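Putative TRAP PERIPLASMIC SOLUTE BINDING PROTEIN (Haemophilus influenzae, PDB 4PBQ) probably captures sugar acids such as L-gulonate in the periplasm and hands them to a TRAP-type membrane transporter. Local coordinates at residues M131-G142 / P233-W243; N207-S215 / A269-L280. One frame throughout, in Å; residues are numbered along the deposited sequence.

Overall arrangement
The two contacts lie 26 Å apart between centres, on opposite sides of the chain's centre, and their nearest atoms are about 7 Å apart. They share one mixed sheet. Interaction 1 pairs strands 136-151 and 231-239 within it. Interaction 2 starts at strand 204-208, which also pairs with 136-151, and packs helix 209-214 on the long helix 248-281. That long helix also touches interaction 1, through Leu139, Leu236 and Trp243. Along the chain the segments alternate: 131-142, 207-215, 233-243, 269-280. Strands from 131-142, 207-215 and 233-243 belong to this sheet, and helix 248-281 packs beside it. The L-gulonate pocket lies close to both contacts, near Pro233 and at Asn207.

Interaction 1: M131-G142 / P233-W243; sequences MEKYGIKLLAYG and PGLLQISLKTW
Lys137 lays its aliphatic chain across the Trp243 indole. Its CG sits 3.7 Å from the centroid of the five-membered ring of Trp243, almost on the ring normal, a CH-pi contact. The chain bends at chi2 (72°), which keeps CD and CE over the same face. Water 2 joins Lys137 NZ to Trp243 NE1 at the indole edge. Leu139 CD2 lies over the same ring face at the benzo end, 3.9 Å from Trp243 CH2. Leu139 CD1 fits against CG2 of Ile238. Helix 248-281 also packs here, through Ala258 and Glu255.

The backbones form an antiparallel pair of strands in the mixed sheet of this solute-binding protein, interrupted by a classic beta bulge. Leu139 N and Ala140 N both donate to Leu236 O, at 2.8 and 3.2 Å. Beyond the bulge the pairing shifts by one residue and runs on to Gly142 and Gly234. Gly135 O accepts from Leu240 N where the second strand turns into helix 240-243. Leu240 sits against the turn at Glu132 and Gly135, with CB on Gly135 O and CD2 on Glu132 O.

The other face carries Leu138, Tyr141, Leu235 and Gln237. Leu138 CD1 rests in a hollow lined by Leu235 CB, Gln237 CG and Leu236 O, 3.6 Å from Leu235 CB. Leu235 CD1 meets the Tyr141 ring obliquely. Met131 SE comes 4.1 Å from Leu235 CD2. The Gln237 amide end lies against a surface made by Met131 CE and Ile136 CG2, with OE1 3.3 Å from Ile136 CG2. Gln237 NE2 donates to Leu235 O at 3.0 Å and also bonds Thr89.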
# COMPACT_ATOMS: atom_id res chain seq x y z
N MSE A 131 -13.70 1.89 9.37
CA MSE A 131 -13.44 3.07 8.54
C MSE A 131 -14.72 3.89 8.34
O MSE A 131 -14.67 5.07 8.05
CB MSE A 131 -12.83 2.66 7.21
CG MSE A 131 -11.49 2.00 7.34
SE MSE A 131 -10.73 1.58 5.57
CE MSE A 131 -10.32 3.29 5.02
N GLU A 132 -15.88 3.26 8.51
CA GLU A 132 -17.15 3.96 8.34
C GLU A 132 -17.33 5.11 9.34
O GLU A 132 -17.98 6.11 9.03
CB GLU A 132 -18.33 2.98 8.37
CG GLU A 132 -18.25 2.04 7.18
CD GLU A 132 -19.23 0.88 7.23
OE1 GLU A 132 -20.38 1.11 7.64
OE2 GLU A 132 -18.83 -0.24 6.84
N LYS A 133 -16.75 4.97 10.52
CA LYS A 133 -16.76 6.02 11.52
C LYS A 133 -16.09 7.31 11.02
O LYS A 133 -16.37 8.41 11.51
CB LYS A 133 -16.02 5.53 12.77
CG LYS A 133 -15.84 6.56 13.86
CD LYS A 133 -15.22 5.91 15.10
CE LYS A 133 -15.02 6.90 16.25
NZ LYS A 133 -14.49 6.21 17.47
N TYR A 134 -15.22 7.16 10.03
CA TYR A 134 -14.48 8.30 9.48
C TYR A 134 -14.90 8.62 8.05
O TYR A 134 -14.19 9.34 7.33
CB TYR A 134 -12.98 7.99 9.53
CG TYR A 134 -12.55 7.64 10.93
CD1 TYR A 134 -12.39 8.63 11.89
CD2 TYR A 134 -12.38 6.33 11.32
CE1 TYR A 134 -12.03 8.32 13.19
CE2 TYR A 134 -12.02 6.01 12.60
CZ TYR A 134 -11.85 7.01 13.54
OH TYR A 134 -11.49 6.70 14.85
N GLY A 135 -16.03 8.07 7.63
CA GLY A 135 -16.64 8.47 6.37
C GLY A 135 -16.27 7.60 5.17
O GLY A 135 -16.52 7.98 4.02
N ILE A 136 -15.70 6.44 5.41
CA ILE A 136 -15.22 5.63 4.29
C ILE A 136 -15.77 4.22 4.38
O ILE A 136 -15.72 3.58 5.43
CB ILE A 136 -13.67 5.61 4.24
CG1 ILE A 136 -13.11 6.99 3.94
CG2 ILE A 136 -13.17 4.63 3.19
CD1 ILE A 136 -11.57 7.10 4.03
N LYS A 137 -16.29 3.74 3.25
CA LYS A 137 -16.68 2.34 3.11
C LYS A 137 -15.58 1.56 2.38
O LYS A 137 -15.22 1.86 1.24
CB LYS A 137 -18.00 2.23 2.35
CG LYS A 137 -18.37 0.83 1.93
CD LYS A 137 -18.79 -0.04 3.12
CE LYS A 137 -19.15 -1.44 2.60
NZ LYS A 137 -19.73 -2.27 3.69
N LEU A 138 -15.05 0.53 3.04
CA LEU A 138 -14.04 -0.32 2.42
C LEU A 138 -14.70 -1.41 1.60
O LEU A 138 -15.56 -2.11 2.10
CB LEU A 138 -13.16 -0.98 3.47
CG LEU A 138 -12.00 -1.80 2.88
CD1 LEU A 138 -11.00 -1.01 2.11
CD2 LEU A 138 -11.31 -2.57 3.99
N LEU A 139 -14.30 -1.53 0.33
CA LEU A 139 -14.85 -2.55 -0.56
C LEU A 139 -13.91 -3.73 -0.80
O LEU A 139 -14.38 -4.84 -1.04
CB LEU A 139 -15.22 -1.94 -1.92
CG LEU A 139 -16.35 -0.91 -1.88
CD1 LEU A 139 -16.57 -0.32 -3.27
CD2 LEU A 139 -17.61 -1.57 -1.33
N ALA A 140 -12.59 -3.51 -0.75
CA ALA A 140 -11.64 -4.59 -0.99
C ALA A 140 -10.24 -4.28 -0.48
O ALA A 140 -9.78 -3.14 -0.56
CB ALA A 140 -11.56 -4.90 -2.48
N TYR A 141 -9.56 -5.30 0.03
CA TYR A 141 -8.13 -5.26 0.25
C TYR A 141 -7.40 -5.88 -0.94
O TYR A 141 -7.49 -7.11 -1.18
CB TYR A 141 -7.77 -6.09 1.46
CG TYR A 141 -8.15 -5.52 2.81
CD1 TYR A 141 -7.38 -4.52 3.41
CD2 TYR A 141 -9.24 -6.02 3.50
CE1 TYR A 141 -7.73 -4.03 4.66
CE2 TYR A 141 -9.59 -5.55 4.75
CZ TYR A 141 -8.82 -4.56 5.33
OH TYR A 141 -9.16 -4.08 6.57
N GLY A 142 -6.70 -5.04 -1.69
CA GLY A 142 -5.84 -5.48 -2.77
C GLY A 142 -4.38 -5.39 -2.38
O GLY A 142 -4.04 -4.99 -1.26
N PRO A 233 -0.90 -3.04 1.56
CA PRO A 233 -2.15 -3.28 0.83
C PRO A 233 -2.62 -2.02 0.12
O PRO A 233 -2.28 -0.92 0.55
CB PRO A 233 -3.14 -3.61 1.93
CG PRO A 233 -2.44 -3.44 3.20
CD PRO A 233 -1.16 -2.75 2.97
N GLY A 234 -3.39 -2.21 -0.94
CA GLY A 234 -4.09 -1.12 -1.60
C GLY A 234 -5.59 -1.28 -1.35
O GLY A 234 -6.21 -2.26 -1.80
N LEU A 235 -6.17 -0.33 -0.63
CA LEU A 235 -7.57 -0.41 -0.20
C LEU A 235 -8.48 0.24 -1.23
O LEU A 235 -8.35 1.42 -1.51
CB LEU A 235 -7.74 0.29 1.15
CG LEU A 235 -7.35 -0.47 2.43
CD1 LEU A 235 -6.08 -1.17 2.33
CD2 LEU A 235 -7.34 0.58 3.58
N LEU A 236 -9.43 -0.54 -1.76
CA LEU A 236 -10.44 0.01 -2.65
C LEU A 236 -11.59 0.48 -1.81
O LEU A 236 -12.20 -0.31 -1.08
CB LEU A 236 -10.94 -1.07 -3.60
CG LEU A 236 -12.08 -0.68 -4.53
CD1 LEU A 236 -11.70 0.50 -5.41
CD2 LEU A 236 -12.42 -1.89 -5.39
N GLN A 237 -11.91 1.76 -1.92
CA GLN A 237 -12.81 2.43 -1.01
C GLN A 237 -13.84 3.27 -1.76
O GLN A 237 -13.56 3.74 -2.84
CB GLN A 237 -12.00 3.40 -0.13
CG GLN A 237 -11.02 2.72 0.80
CD GLN A 237 -9.90 3.65 1.22
OE1 GLN A 237 -10.00 4.37 2.23
NE2 GLN A 237 -8.86 3.70 0.41
N ILE A 238 -15.00 3.46 -1.14
CA ILE A 238 -16.01 4.37 -1.68
C ILE A 238 -16.40 5.31 -0.53
O ILE A 238 -16.52 4.89 0.62
CB ILE A 238 -17.20 3.59 -2.28
CG1 ILE A 238 -18.22 4.51 -2.95
CG2 ILE A 238 -17.90 2.78 -1.27
CD1 ILE A 238 -18.90 3.79 -4.16
N SER A 239 -16.53 6.59 -0.82
CA SER A 239 -17.02 7.53 0.17
C SER A 239 -18.36 7.08 0.74
O SER A 239 -19.27 6.67 0.01
CB SER A 239 -17.20 8.90 -0.46
OG SER A 239 -17.81 9.81 0.45
N LEU A 240 -18.50 7.17 2.04
CA LEU A 240 -19.76 6.79 2.68
C LEU A 240 -20.91 7.68 2.23
O LEU A 240 -22.05 7.24 2.12
CB LEU A 240 -19.60 6.82 4.20
CG LEU A 240 -20.66 6.07 5.01
CD1 LEU A 240 -20.66 4.58 4.69
CD2 LEU A 240 -20.42 6.31 6.47
N LYS A 241 -20.61 8.95 1.94
CA LYS A 241 -21.62 9.87 1.42
C LYS A 241 -22.17 9.37 0.10
O LYS A 241 -23.37 9.47 -0.14
CB LYS A 241 -21.06 11.27 1.28
CG LYS A 241 -20.77 11.96 2.61
CD LYS A 241 -20.10 13.32 2.38
CE LYS A 241 -20.37 14.31 3.52
NZ LYS A 241 -20.01 13.76 4.86
N THR A 242 -21.28 8.85 -0.75
CA THR A 242 -21.70 8.20 -2.00
C THR A 242 -22.45 6.89 -1.75
O THR A 242 -23.53 6.64 -2.33
CB THR A 242 -20.48 7.96 -2.88
OG1 THR A 242 -19.99 9.23 -3.34
CG2 THR A 242 -20.82 7.08 -4.06
N TRP A 243 -21.89 6.06 -0.89
CA TRP A 243 -22.47 4.75 -0.59
C TRP A 243 -23.90 4.86 -0.06
O TRP A 243 -24.76 4.08 -0.43
CB TRP A 243 -21.58 4.04 0.43
CG TRP A 243 -21.76 2.56 0.60
CD1 TRP A 243 -22.08 1.92 1.77
CD2 TRP A 243 -21.59 1.52 -0.39
NE1 TRP A 243 -22.13 0.57 1.58
CE2 TRP A 243 -21.82 0.29 0.27
CE3 TRP A 243 -21.26 1.51 -1.75
CZ2 TRP A 243 -21.78 -0.94 -0.39
CZ3 TRP A 243 -21.19 0.30 -2.41
CH2 TRP A 243 -21.44 -0.91 -1.73
O HOH W 1 -18.00 10.36 3.63
O HOH W 2 -22.56 -1.21 3.77

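Interaction 2: N207-S215 / A269-L280; sequences NPYMLIKDS and AIKTELEVKDYL. With 2UF (L-gulonate), chain D.
A short helix, 209-214, follows directly on a strand of the ligand pocket and packs against the long helix 248-281. The axes of the two helical segments are 9.3 Å apart at closest and cross at 56°. Met210 is a knob set in a hole formed by Ala269, Thr272, Glu273 and Val276. The bend at chi3 (-76°) turns CE along the long helix to Ala269 CB, 3.8 Å away, while SE rests on Thr272.

Tyr209 presents a ring face to Lys277, whose CG stands 3.7 Å from the Tyr209 ring centroid. Leu280 CD1 meets the same ring at its edge. Tyr209 OH bonds Gln226. Lys213 reaches out fully extended over the Tyr279 ring. Its CE lies 3.5 Å from the Tyr279 ring centroid, and NZ makes a cation-pi contact at 3.8 Å from that centroid. Val276 CG1 packs against Lys213 CB.

Waters 3 and 4 bridge Glu273 OE2 to the backbone N atoms of Tyr209 and Met210, at the start of the short helix. Glu273 OE1 is bonded by Asn112 ND2.

On strand 204-208, Asn207 uses both amide atoms on L-gulonate. OD1 of Asn207 accepts from ligand O5 at 2.8 Å, and ND2 donates to carboxylate O6B at 3.0 Å. Glu72, Arg167 and Asn171 also bond the ligand. The segment thus joins a residue of the L-gulonate pocket to a knob-into-hole helix packing, in a family 7 solute-binding protein.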
# COMPACT_ATOMS: atom_id res chain seq x y z
N ASN A 207 9.52 1.03 -1.32
CA ASN A 207 8.22 0.83 -1.95
C ASN A 207 8.26 -0.54 -2.60
O ASN A 207 9.33 -1.15 -2.71
CB ASN A 207 7.93 1.94 -2.99
CG ASN A 207 6.88 2.96 -2.51
OD1 ASN A 207 5.76 2.60 -2.15
ND2 ASN A 207 7.25 4.22 -2.50
N PRO A 208 7.10 -1.06 -3.01
CA PRO A 208 7.10 -2.36 -3.68
C PRO A 208 7.82 -2.32 -5.02
O PRO A 208 7.93 -1.25 -5.64
CB PRO A 208 5.60 -2.67 -3.85
CG PRO A 208 4.92 -1.82 -2.80
CD PRO A 208 5.75 -0.57 -2.73
N TYR A 209 8.28 -3.48 -5.48
CA TYR A 209 8.93 -3.61 -6.79
C TYR A 209 8.14 -2.94 -7.91
O TYR A 209 8.72 -2.25 -8.74
CB TYR A 209 9.17 -5.08 -7.15
CG TYR A 209 10.45 -5.67 -6.62
CD1 TYR A 209 11.68 -5.26 -7.11
CD2 TYR A 209 10.43 -6.65 -5.66
CE1 TYR A 209 12.87 -5.83 -6.63
CE2 TYR A 209 11.59 -7.19 -5.16
CZ TYR A 209 12.80 -6.79 -5.66
OH TYR A 209 13.95 -7.37 -5.14
N MSE A 210 6.82 -3.17 -7.98
CA MSE A 210 6.08 -2.66 -9.12
C MSE A 210 6.06 -1.16 -9.16
O MSE A 210 6.22 -0.58 -10.23
CB MSE A 210 4.66 -3.22 -9.21
CG MSE A 210 4.64 -4.73 -9.40
SE MSE A 210 2.86 -5.43 -9.73
CE MSE A 210 2.16 -5.34 -7.93
N LEU A 211 5.93 -0.51 -8.00
CA LEU A 211 6.04 0.94 -7.96
C LEU A 211 7.41 1.44 -8.45
O LEU A 211 7.51 2.39 -9.22
CB LEU A 211 5.76 1.44 -6.53
CG LEU A 211 5.67 2.93 -6.21
CD1 LEU A 211 7.01 3.68 -6.27
CD2 LEU A 211 4.66 3.57 -7.08
N ILE A 212 8.48 0.79 -8.00
CA ILE A 212 9.83 1.16 -8.41
C ILE A 212 10.00 1.11 -9.93
O ILE A 212 10.64 1.98 -10.52
CB ILE A 212 10.85 0.29 -7.67
CG1 ILE A 212 10.82 0.68 -6.20
CG2 ILE A 212 12.25 0.46 -8.25
CD1 ILE A 212 11.62 -0.25 -5.30
N LYS A 213 9.38 0.14 -10.60
CA LYS A 213 9.45 0.10 -12.05
C LYS A 213 8.52 1.14 -12.66
O LYS A 213 8.94 1.91 -13.54
CB LYS A 213 9.07 -1.27 -12.61
CG LYS A 213 9.29 -1.34 -14.13
CD LYS A 213 8.65 -2.55 -14.79
CE LYS A 213 8.74 -2.39 -16.29
NZ LYS A 213 8.06 -3.48 -17.07
N ASP A 214 7.25 1.10 -12.24
CA ASP A 214 6.19 1.86 -12.93
C ASP A 214 6.51 3.35 -12.85
O ASP A 214 6.22 4.10 -13.77
CB ASP A 214 4.85 1.67 -12.21
CG ASP A 214 4.24 0.26 -12.38
OD1 ASP A 214 4.71 -0.57 -13.19
OD2 ASP A 214 3.23 0.02 -11.66
N SER A 215 7.06 3.77 -11.72
CA SER A 215 7.37 5.18 -11.48
C SER A 215 8.61 5.68 -12.22
O SER A 215 8.81 6.90 -12.33
CB SER A 215 7.63 5.41 -9.99
OG SER A 215 8.82 4.72 -9.62
N ALA A 269 -1.32 -9.12 -9.67
CA ALA A 269 -0.25 -8.47 -8.96
C ALA A 269 0.88 -9.46 -8.65
O ALA A 269 2.05 -9.13 -8.82
CB ALA A 269 -0.78 -7.80 -7.67
N ILE A 270 0.54 -10.66 -8.19
CA ILE A 270 1.55 -11.66 -7.93
C ILE A 270 2.32 -12.02 -9.21
O ILE A 270 3.56 -12.06 -9.21
CB ILE A 270 0.94 -12.89 -7.24
CG1 ILE A 270 0.48 -12.49 -5.84
CG2 ILE A 270 1.93 -14.06 -7.19
CD1 ILE A 270 -0.50 -13.45 -5.21
N LYS A 271 1.59 -12.24 -10.30
CA LYS A 271 2.17 -12.58 -11.59
C LYS A 271 3.07 -11.46 -12.11
O LYS A 271 4.20 -11.72 -12.58
CB LYS A 271 1.05 -12.89 -12.59
CG LYS A 271 1.51 -13.21 -14.02
CD LYS A 271 0.31 -13.34 -14.95
CE LYS A 271 0.73 -13.41 -16.40
NZ LYS A 271 1.51 -14.65 -16.65
N THR A 272 2.58 -10.23 -12.01
CA THR A 272 3.25 -9.07 -12.57
C THR A 272 4.50 -8.74 -11.76
O THR A 272 5.52 -8.36 -12.32
CB THR A 272 2.31 -7.84 -12.68
OG1 THR A 272 1.20 -8.16 -13.53
CG2 THR A 272 3.02 -6.67 -13.29
N GLU A 273 4.44 -8.92 -10.45
CA GLU A 273 5.59 -8.60 -9.61
C GLU A 273 6.79 -9.47 -9.98
O GLU A 273 7.93 -9.00 -9.99
CB GLU A 273 5.21 -8.78 -8.15
CG GLU A 273 6.36 -8.59 -7.20
CD GLU A 273 5.88 -8.71 -5.78
OE1 GLU A 273 5.56 -9.85 -5.37
OE2 GLU A 273 5.78 -7.64 -5.11
N LEU A 274 6.54 -10.75 -10.27
CA LEU A 274 7.60 -11.66 -10.73
C LEU A 274 8.20 -11.17 -12.04
O LEU A 274 9.42 -11.19 -12.21
CB LEU A 274 7.09 -13.10 -10.89
CG LEU A 274 6.64 -13.83 -9.63
CD1 LEU A 274 6.04 -15.20 -9.96
CD2 LEU A 274 7.81 -14.00 -8.65
N GLU A 275 7.35 -10.69 -12.96
CA GLU A 275 7.85 -10.13 -14.22
C GLU A 275 8.73 -8.93 -13.97
O GLU A 275 9.78 -8.74 -14.62
CB GLU A 275 6.70 -9.68 -15.13
CG GLU A 275 5.86 -10.82 -15.65
CD GLU A 275 4.56 -10.35 -16.28
OE1 GLU A 275 4.27 -9.14 -16.28
OE2 GLU A 275 3.83 -11.21 -16.78
N VAL A 276 8.29 -8.08 -13.04
CA VAL A 276 8.99 -6.84 -12.78
C VAL A 276 10.34 -7.10 -12.14
O VAL A 276 11.33 -6.44 -12.45
CB VAL A 276 8.13 -5.90 -11.92
CG1 VAL A 276 8.97 -4.79 -11.36
CG2 VAL A 276 6.97 -5.34 -12.77
N LYS A 277 10.39 -8.08 -11.26
CA LYS A 277 11.66 -8.46 -10.65
C LYS A 277 12.68 -8.90 -11.72
O LYS A 277 13.83 -8.51 -11.67
CB LYS A 277 11.43 -9.57 -9.62
CG LYS A 277 10.79 -9.08 -8.31
CD LYS A 277 10.59 -10.22 -7.33
CE LYS A 277 11.92 -10.65 -6.69
NZ LYS A 277 11.71 -11.64 -5.59
N ASP A 278 12.25 -9.69 -12.69
CA ASP A 278 13.10 -10.11 -13.78
C ASP A 278 13.54 -8.90 -14.63
O ASP A 278 14.71 -8.80 -15.01
CB ASP A 278 12.37 -11.12 -14.65
CG ASP A 278 13.29 -11.79 -15.67
OD1 ASP A 278 14.25 -12.46 -15.23
OD2 ASP A 278 13.05 -11.63 -16.88
N TYR A 279 12.58 -8.03 -14.95
CA TYR A 279 12.85 -6.81 -15.70
C TYR A 279 13.98 -5.99 -15.04
O TYR A 279 14.94 -5.56 -15.69
CB TYR A 279 11.58 -5.96 -15.79
CG TYR A 279 11.74 -4.66 -16.56
CD1 TYR A 279 12.28 -3.53 -15.95
CD2 TYR A 279 11.33 -4.56 -17.87
CE1 TYR A 279 12.44 -2.37 -16.64
CE2 TYR A 279 11.48 -3.38 -18.57
CZ TYR A 279 12.04 -2.29 -17.95
OH TYR A 279 12.21 -1.11 -18.62
N LEU A 280 13.83 -5.76 -13.74
CA LEU A 280 14.80 -4.94 -13.01
C LEU A 280 16.17 -5.60 -12.92
O LEU A 280 17.20 -4.92 -12.93
CB LEU A 280 14.26 -4.61 -11.62
CG LEU A 280 13.05 -3.67 -11.68
CD1 LEU A 280 12.37 -3.51 -10.33
CD2 LEU A 280 13.47 -2.30 -12.21
O6A 2UF D . 3.87 7.03 -0.94
C6 2UF D . 4.17 5.86 -0.65
O6B 2UF D . 5.33 5.43 -0.53
C5 2UF D . 3.01 4.86 -0.48
O5 2UF D . 3.47 3.57 -0.81
C4 2UF D . 2.49 4.87 0.98
O4 2UF D . 1.90 6.15 1.28
C3 2UF D . 1.46 3.74 1.18
O3 2UF D . 0.42 3.73 0.14
C2 2UF D . 0.78 3.83 2.55
O2 2UF D . 0.16 2.57 2.73
C1 2UF D . 1.82 4.00 3.70
O1 2UF D . 1.11 3.91 4.95
O HOH W 3 7.61 -5.99 -3.99
O HOH W 4 5.21 -5.04 -6.18